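Local coordinates for protein FMN reductase (NADPH) (Bacillus subtilis, PDB 3N2S) that uses NADPH to reduce the flavin FMN, and also reduces nitroaromatic compounds, quinones and azo dyes, at residues L101-F107 with G245-N249; R139-D143 with R234-Y240. One frame throughout, in Å; residues are numbered along the deposited sequence.

Overall arrangement
Interaction 2 falls between the two halves of interaction 1 in sequence: residues 101-107, 139-143, 234-240 and 245-249 follow in that order. Their centres lie about 16 Å apart and their nearest atoms about 5 Å apart, so they do not meet within one chain. The C-terminal helix 237-243 links them, its start pairing with the entry to helix 142-149 and the loop after it with the entry to helix 104-127. Leu156 of strand 155-164, in the antiparallel sheet, touches side chains of both. Each also meets the second subunit: Glu105, in residues 101-107, forms salt bridges to Arg139 and Arg234 of the other copy, so the two regions meet across the homodimer interface.

Interaction 1. Residues L101-F107 with G245-N249; sequences LENTEMF and GFNKN
Over one face of the Phe107 ring lies CB of Asn247, a CH-pi contact with that carbon 4.1 Å from the ring centroid and displaced toward the rim. The amide plane of Asn247 is turned only 23° from the ring, and its CG comes within 3.7 Å of Phe107 CD2. Phe246 meets the same ring obliquely, its CB 3.6 Å from Phe107 CD1, and the two phenylalanine side chains cross at about a right angle. Both rings are buried and both touch Leu156 of strand 155-164, so large apolar side chains suit the place.

Asn247 has CG opposite its backbone N (chi1 -161°), which swings the amide back to the helix. There Thr104 OG1 donates to Asn247 OD1 over 2.8 Å, tilted 33° from the carbonyl plane, while Asn247 ND2 bonds to Asn247 OD1 of the second subunit.

The contact joins the start of one helix to the exit of another. Asn103 is the N-cap of helix 104-127, its OD1 accepting from Met106 N (selenomethionine) at 2.9 Å. Gly245 ends helix 237-243 in a Schellman motif, whose positive phi favours glycine. Just beyond, Lys248 N donates to Glu102 O at 2.7 Å, tying the two backbones together.

Glu102 and Lys248 run side by side in the same direction, NZ reaching OE1 at 3.1 Å from above the carboxylate plane, and CG of Glu102 rests on Gly245 O. With an alanine here in place of Glu102, the Lys248 ammonium is likely to lose its carboxylate mate and turn more freely, and the CG contact to Gly245 O would go. Between the backbones a water donates to Leu101 O and Asn103 O and accepts from Asn247 N, so one molecule serves three polar groups.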
loop_
_atom_site.group_PDB
_atom_site.type_symbol
_atom_site.label_atom_id
_atom_site.label_comp_id
_atom_site.label_asym_id
_atom_site.label_seq_id
_atom_site.Cartn_x
_atom_site.Cartn_y
_atom_site.Cartn_z
ATOM N N LEU A 101 9.221 -8.332 -15.931
ATOM C CA LEU A 101 8.247 -7.474 -15.238
ATOM C C LEU A 101 6.929 -8.169 -14.946
ATOM O O LEU A 101 6.081 -7.595 -14.260
ATOM C CB LEU A 101 7.965 -6.220 -16.128
ATOM C CG LEU A 101 9.186 -5.418 -16.644
ATOM C CD1 LEU A 101 8.777 -4.476 -17.772
ATOM C CD2 LEU A 101 9.904 -4.672 -15.514
ATOM N N GLU A 102 6.752 -9.399 -15.434
ATOM C CA GLU A 102 5.478 -10.111 -15.383
ATOM C C GLU A 102 5.216 -11.144 -14.296
ATOM O O GLU A 102 4.159 -11.756 -14.322
ATOM C CB GLU A 102 5.153 -10.680 -16.786
ATOM C CG GLU A 102 5.205 -9.615 -17.868
ATOM C CD GLU A 102 4.818 -10.030 -19.274
ATOM O OE1 GLU A 102 4.694 -11.247 -19.524
ATOM O OE2 GLU A 102 4.656 -9.136 -20.132
ATOM N N ASN A 103 6.127 -11.321 -13.331
ATOM C CA ASN A 103 5.932 -12.325 -12.298
ATOM C C ASN A 103 5.130 -11.791 -11.099
ATOM O O ASN A 103 4.795 -10.604 -11.062
ATOM C CB ASN A 103 7.283 -12.944 -11.871
ATOM C CG ASN A 103 8.282 -12.000 -11.238
ATOM O OD1 ASN A 103 7.984 -10.854 -10.872
ATOM N ND2 ASN A 103 9.494 -12.498 -11.040
ATOM N N THR A 104 4.851 -12.666 -10.122
ATOM C CA THR A 104 4.103 -12.325 -8.912
ATOM C C THR A 104 4.888 -11.325 -8.071
ATOM O O THR A 104 4.293 -10.374 -7.557
ATOM C CB THR A 104 3.693 -13.615 -8.152
ATOM O OG1 THR A 104 2.839 -14.384 -9.013
ATOM C CG2 THR A 104 2.996 -13.331 -6.784
ATOM N N GLU A 105 6.215 -11.522 -7.953
ATOM C CA GLU A 105 7.085 -10.617 -7.196
ATOM C C GLU A 105 6.938 -9.155 -7.668
ATOM O O GLU A 105 6.680 -8.283 -6.851
ATOM C CB GLU A 105 8.571 -11.068 -7.235
ATOM C CG GLU A 105 9.535 -10.061 -6.604
ATOM C CD GLU A 105 9.399 -9.693 -5.127
ATOM O OE1 GLU A 105 8.591 -10.310 -4.395
ATOM O OE2 GLU A 105 10.160 -8.807 -4.682
HETATM N N MSE A 106 7.043 -8.905 -8.980
HETATM C CA MSE A 106 6.939 -7.538 -9.522
HETATM C C MSE A 106 5.515 -6.982 -9.371
HETATM O O MSE A 106 5.348 -5.776 -9.240
HETATM C CB MSE A 106 7.384 -7.454 -10.994
HETATM C CG MSE A 106 8.893 -7.603 -11.189
HETATM SE SE MSE A 106 9.926 -6.459 -9.985
HETATM C CE MSE A 106 11.014 -7.880 -9.203
ATOM N N PHE A 107 4.499 -7.872 -9.375
ATOM C CA PHE A 107 3.105 -7.459 -9.180
ATOM C C PHE A 107 2.932 -6.978 -7.724
ATOM O O PHE A 107 2.345 -5.928 -7.475
ATOM C CB PHE A 107 2.164 -8.615 -9.519
ATOM C CG PHE A 107 0.691 -8.356 -9.289
ATOM C CD1 PHE A 107 0.020 -7.373 -10.012
ATOM C CD2 PHE A 107 -0.045 -9.167 -8.436
ATOM C CE1 PHE A 107 -1.358 -7.197 -9.869
ATOM C CE2 PHE A 107 -1.417 -8.978 -8.280
ATOM C CZ PHE A 107 -2.061 -7.983 -8.987
ATOM N N GLY A 245 -0.094 -7.741 -18.416
ATOM C CA GLY A 245 1.317 -8.035 -18.218
ATOM C C GLY A 245 1.756 -8.206 -16.784
ATOM O O GLY A 245 2.931 -8.007 -16.481
ATOM N N PHE A 246 0.845 -8.618 -15.881
ATOM C CA PHE A 246 1.207 -8.809 -14.480
ATOM C C PHE A 246 0.872 -10.184 -13.969
ATOM O O PHE A 246 -0.087 -10.795 -14.429
ATOM C CB PHE A 246 0.440 -7.802 -13.578
ATOM C CG PHE A 246 0.816 -6.357 -13.769
ATOM C CD1 PHE A 246 1.755 -5.752 -12.941
ATOM C CD2 PHE A 246 0.204 -5.583 -14.756
ATOM C CE1 PHE A 246 2.088 -4.399 -13.101
ATOM C CE2 PHE A 246 0.531 -4.238 -14.908
ATOM C CZ PHE A 246 1.480 -3.658 -14.083
ATOM N N ASN A 247 1.595 -10.619 -12.933
ATOM C CA ASN A 247 1.298 -11.824 -12.144
ATOM C C ASN A 247 1.182 -13.133 -12.958
ATOM O O ASN A 247 0.401 -14.030 -12.616
ATOM C CB ASN A 247 -0.007 -11.539 -11.380
ATOM C CG ASN A 247 -0.265 -12.413 -10.212
ATOM O OD1 ASN A 247 0.631 -12.731 -9.447
ATOM N ND2 ASN A 247 -1.528 -12.739 -10.016
ATOM N N LYS A 248 1.976 -13.242 -14.014
ATOM C CA LYS A 248 1.951 -14.406 -14.914
ATOM C C LYS A 248 2.812 -15.559 -14.426
ATOM O O LYS A 248 3.865 -15.333 -13.832
ATOM C CB LYS A 248 2.362 -13.994 -16.335
ATOM C CG LYS A 248 1.334 -13.087 -17.013
ATOM C CD LYS A 248 1.868 -12.401 -18.257
ATOM C CE LYS A 248 1.719 -13.221 -19.518
ATOM N NZ LYS A 248 2.143 -12.458 -20.725
ATOM N N ASN A 249 2.354 -16.798 -14.740
ATOM C CA ASN A 249 2.911 -18.133 -14.465
ATOM C C ASN A 249 2.397 -18.847 -13.222
ATOM O O ASN A 249 1.538 -19.722 -13.346
ATOM C CB ASN A 249 4.424 -18.234 -14.656
ATOM C CG ASN A 249 4.839 -18.292 -16.102
ATOM O OD1 ASN A 249 5.505 -19.240 -16.536
ATOM N ND2 ASN A 249 4.463 -17.281 -16.885
HETATM O O HOH W 1 3.978 -8.665 -12.556
#

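Interaction 2. Residues R139-D143 with R234-Y240; sequences RNELD and RTYLNDY
Tyr236 drives its hydroxyl into the backbone of residues 139-142, where OH donates to Arg139 O at 2.6 Å and accepts from Leu142 N at 2.8 Å. The second bond is nearly straight, 172° at the hydrogen, whereas the first reaches its carbonyl from above the plane. The ring gets there from the sterically demanding chi1 of 86°, with CG between backbone N and carbonyl carbon. A tyrosine fits because a single oxygen serves both a donor and an acceptor.

Beside it the packing is tight and apolar. Leu142 CD1 meets Leu237 CD2 at 3.7 Å, the two leucines crossing at about a right angle, and Leu142 CB lies 3.6 Å from Tyr240 CE2. Leu142 is also covered by Leu156 and Pro157 of strand 155-164.

The flanks are more polar and nearer solvent: Asn140, Asp143 and Arg234 are partly exposed. At one, Arg234 grips Asn140 side-on: NE (2.9 Å) and NH2 (3.0 Å) both donate to OD1, which lies in the guanidinium plane, although both nitrogens stand on the same face of the amide. The Arg139 guanidinium is turned 89° from that of Arg234, and their closeness is probably eased by Glu105 of the second subunit, which forms salt bridges with both. At the other flank Asp143 OD2 sits at the edge of the Tyr240 ring, 3.2 Å from CE1, while the Tyr240 hydroxyl bonds to Thr146.

Glu141 is the N-cap of helix 142-149, so the Tyr236 hydroxyl takes up the amide of the first residue in that helix. The side chain of Arg139 is about 5 Å from a bound FMN, which places this junction near the flavin, consistent with the FMN-dependent nitroreductase fold, NfsA-like family, in which the flavin lies at the dimer interface.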
loop_
_atom_site.group_PDB
_atom_site.type_symbol
_atom_site.label_atom_id
_atom_site.label_comp_id
_atom_site.label_asym_id
_atom_site.label_seq_id
_atom_site.Cartn_x
_atom_site.Cartn_y
_atom_site.Cartn_z
ATOM N N ARG A 139 -12.261 -1.189 -10.097
ATOM C CA ARG A 139 -11.871 -2.574 -10.441
ATOM C C ARG A 139 -13.048 -3.457 -10.900
ATOM O O ARG A 139 -12.830 -4.616 -11.256
ATOM C CB ARG A 139 -11.066 -3.257 -9.314
ATOM C CG ARG A 139 -9.709 -2.600 -9.072
ATOM C CD ARG A 139 -8.761 -3.499 -8.304
ATOM N NE ARG A 139 -9.358 -4.041 -7.077
ATOM C CZ ARG A 139 -9.410 -3.416 -5.900
ATOM N NH1 ARG A 139 -8.925 -2.185 -5.767
ATOM N NH2 ARG A 139 -9.990 -3.999 -4.858
ATOM N N ASN A 140 -14.286 -2.910 -10.913
ATOM C CA ASN A 140 -15.457 -3.631 -11.427
ATOM C C ASN A 140 -15.303 -3.834 -12.933
ATOM O O ASN A 140 -15.734 -4.860 -13.456
ATOM C CB ASN A 140 -16.765 -2.847 -11.158
ATOM C CG ASN A 140 -17.215 -2.795 -9.724
ATOM O OD1 ASN A 140 -16.963 -3.705 -8.937
ATOM N ND2 ASN A 140 -17.946 -1.744 -9.371
ATOM N N GLU A 141 -14.707 -2.850 -13.637
ATOM C CA GLU A 141 -14.592 -2.859 -15.095
ATOM C C GLU A 141 -13.249 -2.299 -15.544
ATOM O O GLU A 141 -13.215 -1.300 -16.246
ATOM C CB GLU A 141 -15.744 -2.031 -15.704
ATOM C CG GLU A 141 -17.137 -2.483 -15.292
ATOM C CD GLU A 141 -18.203 -2.438 -16.366
ATOM O OE1 GLU A 141 -19.326 -1.975 -16.062
ATOM O OE2 GLU A 141 -17.928 -2.889 -17.501
ATOM N N LEU A 142 -12.134 -2.921 -15.121
ATOM C CA LEU A 142 -10.810 -2.406 -15.475
ATOM C C LEU A 142 -10.540 -2.256 -16.977
ATOM O O LEU A 142 -9.834 -1.328 -17.339
ATOM C CB LEU A 142 -9.680 -3.176 -14.795
ATOM C CG LEU A 142 -9.314 -2.821 -13.360
ATOM C CD1 LEU A 142 -8.045 -3.548 -12.969
ATOM C CD2 LEU A 142 -9.148 -1.267 -13.149
ATOM N N ASP A 143 -11.128 -3.120 -17.848
ATOM C CA ASP A 143 -10.945 -3.029 -19.304
ATOM C C ASP A 143 -11.495 -1.698 -19.795
ATOM O O ASP A 143 -10.841 -1.021 -20.572
ATOM C CB ASP A 143 -11.603 -4.212 -20.039
ATOM C CG ASP A 143 -10.995 -4.505 -21.417
ATOM O OD1 ASP A 143 -11.077 -3.625 -22.306
ATOM O OD2 ASP A 143 -10.479 -5.629 -21.616
ATOM N N ARG A 234 -15.325 -10.115 -8.616
ATOM C CA ARG A 234 -14.330 -9.661 -9.607
ATOM C C ARG A 234 -13.351 -10.787 -10.031
ATOM O O ARG A 234 -12.129 -10.577 -10.134
ATOM C CB ARG A 234 -13.574 -8.406 -9.118
ATOM C CG ARG A 234 -14.478 -7.197 -8.871
ATOM C CD ARG A 234 -13.765 -6.110 -8.084
ATOM N NE ARG A 234 -14.674 -5.008 -7.743
ATOM C CZ ARG A 234 -14.467 -4.132 -6.762
ATOM N NH1 ARG A 234 -13.373 -4.203 -6.018
ATOM N NH2 ARG A 234 -15.356 -3.184 -6.516
ATOM N N THR A 235 -13.908 -11.990 -10.270
ATOM C CA THR A 235 -13.139 -13.185 -10.693
ATOM C C THR A 235 -12.367 -12.967 -12.013
ATOM O O THR A 235 -11.275 -13.516 -12.164
ATOM C CB THR A 235 -14.066 -14.419 -10.781
ATOM O OG1 THR A 235 -14.991 -14.235 -11.852
ATOM C CG2 THR A 235 -14.816 -14.667 -9.499
ATOM N N TYR A 236 -12.911 -12.136 -12.932
ATOM C CA TYR A 236 -12.309 -11.790 -14.230
ATOM C C TYR A 236 -10.875 -11.239 -14.080
ATOM O O TYR A 236 -10.087 -11.327 -15.024
ATOM C CB TYR A 236 -13.205 -10.806 -15.016
ATOM C CG TYR A 236 -12.972 -9.341 -14.679
ATOM C CD1 TYR A 236 -12.122 -8.557 -15.447
ATOM C CD2 TYR A 236 -13.582 -8.750 -13.571
ATOM C CE1 TYR A 236 -11.871 -7.226 -15.122
ATOM C CE2 TYR A 236 -13.342 -7.412 -13.237
ATOM C CZ TYR A 236 -12.492 -6.655 -14.023
ATOM O OH TYR A 236 -12.254 -5.344 -13.729
ATOM N N LEU A 237 -10.557 -10.631 -12.906
ATOM C CA LEU A 237 -9.226 -10.078 -12.632
ATOM C C LEU A 237 -8.122 -11.136 -12.650
ATOM O O LEU A 237 -6.986 -10.801 -12.953
ATOM C CB LEU A 237 -9.195 -9.253 -11.337
ATOM C CG LEU A 237 -9.996 -7.922 -11.378
ATOM C CD1 LEU A 237 -10.090 -7.301 -10.000
ATOM C CD2 LEU A 237 -9.343 -6.923 -12.340
ATOM N N ASN A 238 -8.444 -12.406 -12.347
ATOM C CA ASN A 238 -7.475 -13.520 -12.390
ATOM C C ASN A 238 -6.773 -13.533 -13.747
ATOM O O ASN A 238 -5.538 -13.559 -13.806
ATOM C CB ASN A 238 -8.192 -14.872 -12.160
ATOM C CG ASN A 238 -8.776 -15.066 -10.789
ATOM O OD1 ASN A 238 -8.659 -14.219 -9.890
ATOM N ND2 ASN A 238 -9.446 -16.191 -10.606
ATOM N N ASP A 239 -7.573 -13.426 -14.838
ATOM C CA ASP A 239 -7.061 -13.402 -16.199
ATOM C C ASP A 239 -6.758 -12.008 -16.676
ATOM O O ASP A 239 -5.789 -11.851 -17.412
ATOM C CB ASP A 239 -8.040 -14.081 -17.177
ATOM C CG ASP A 239 -8.276 -15.550 -16.851
ATOM O OD1 ASP A 239 -7.288 -16.260 -16.523
ATOM O OD2 ASP A 239 -9.437 -15.985 -16.909
ATOM N N TYR A 240 -7.589 -11.000 -16.313
ATOM C CA TYR A 240 -7.376 -9.628 -16.790
ATOM C C TYR A 240 -6.035 -9.031 -16.367
ATOM O O TYR A 240 -5.395 -8.367 -17.190
ATOM C CB TYR A 240 -8.553 -8.685 -16.470
ATOM C CG TYR A 240 -8.380 -7.331 -17.114
ATOM C CD1 TYR A 240 -8.713 -7.128 -18.450
ATOM C CD2 TYR A 240 -7.791 -6.278 -16.420
ATOM C CE1 TYR A 240 -8.486 -5.907 -19.069
ATOM C CE2 TYR A 240 -7.546 -5.055 -17.034
ATOM C CZ TYR A 240 -7.908 -4.871 -18.353
ATOM O OH TYR A 240 -7.657 -3.666 -18.952
#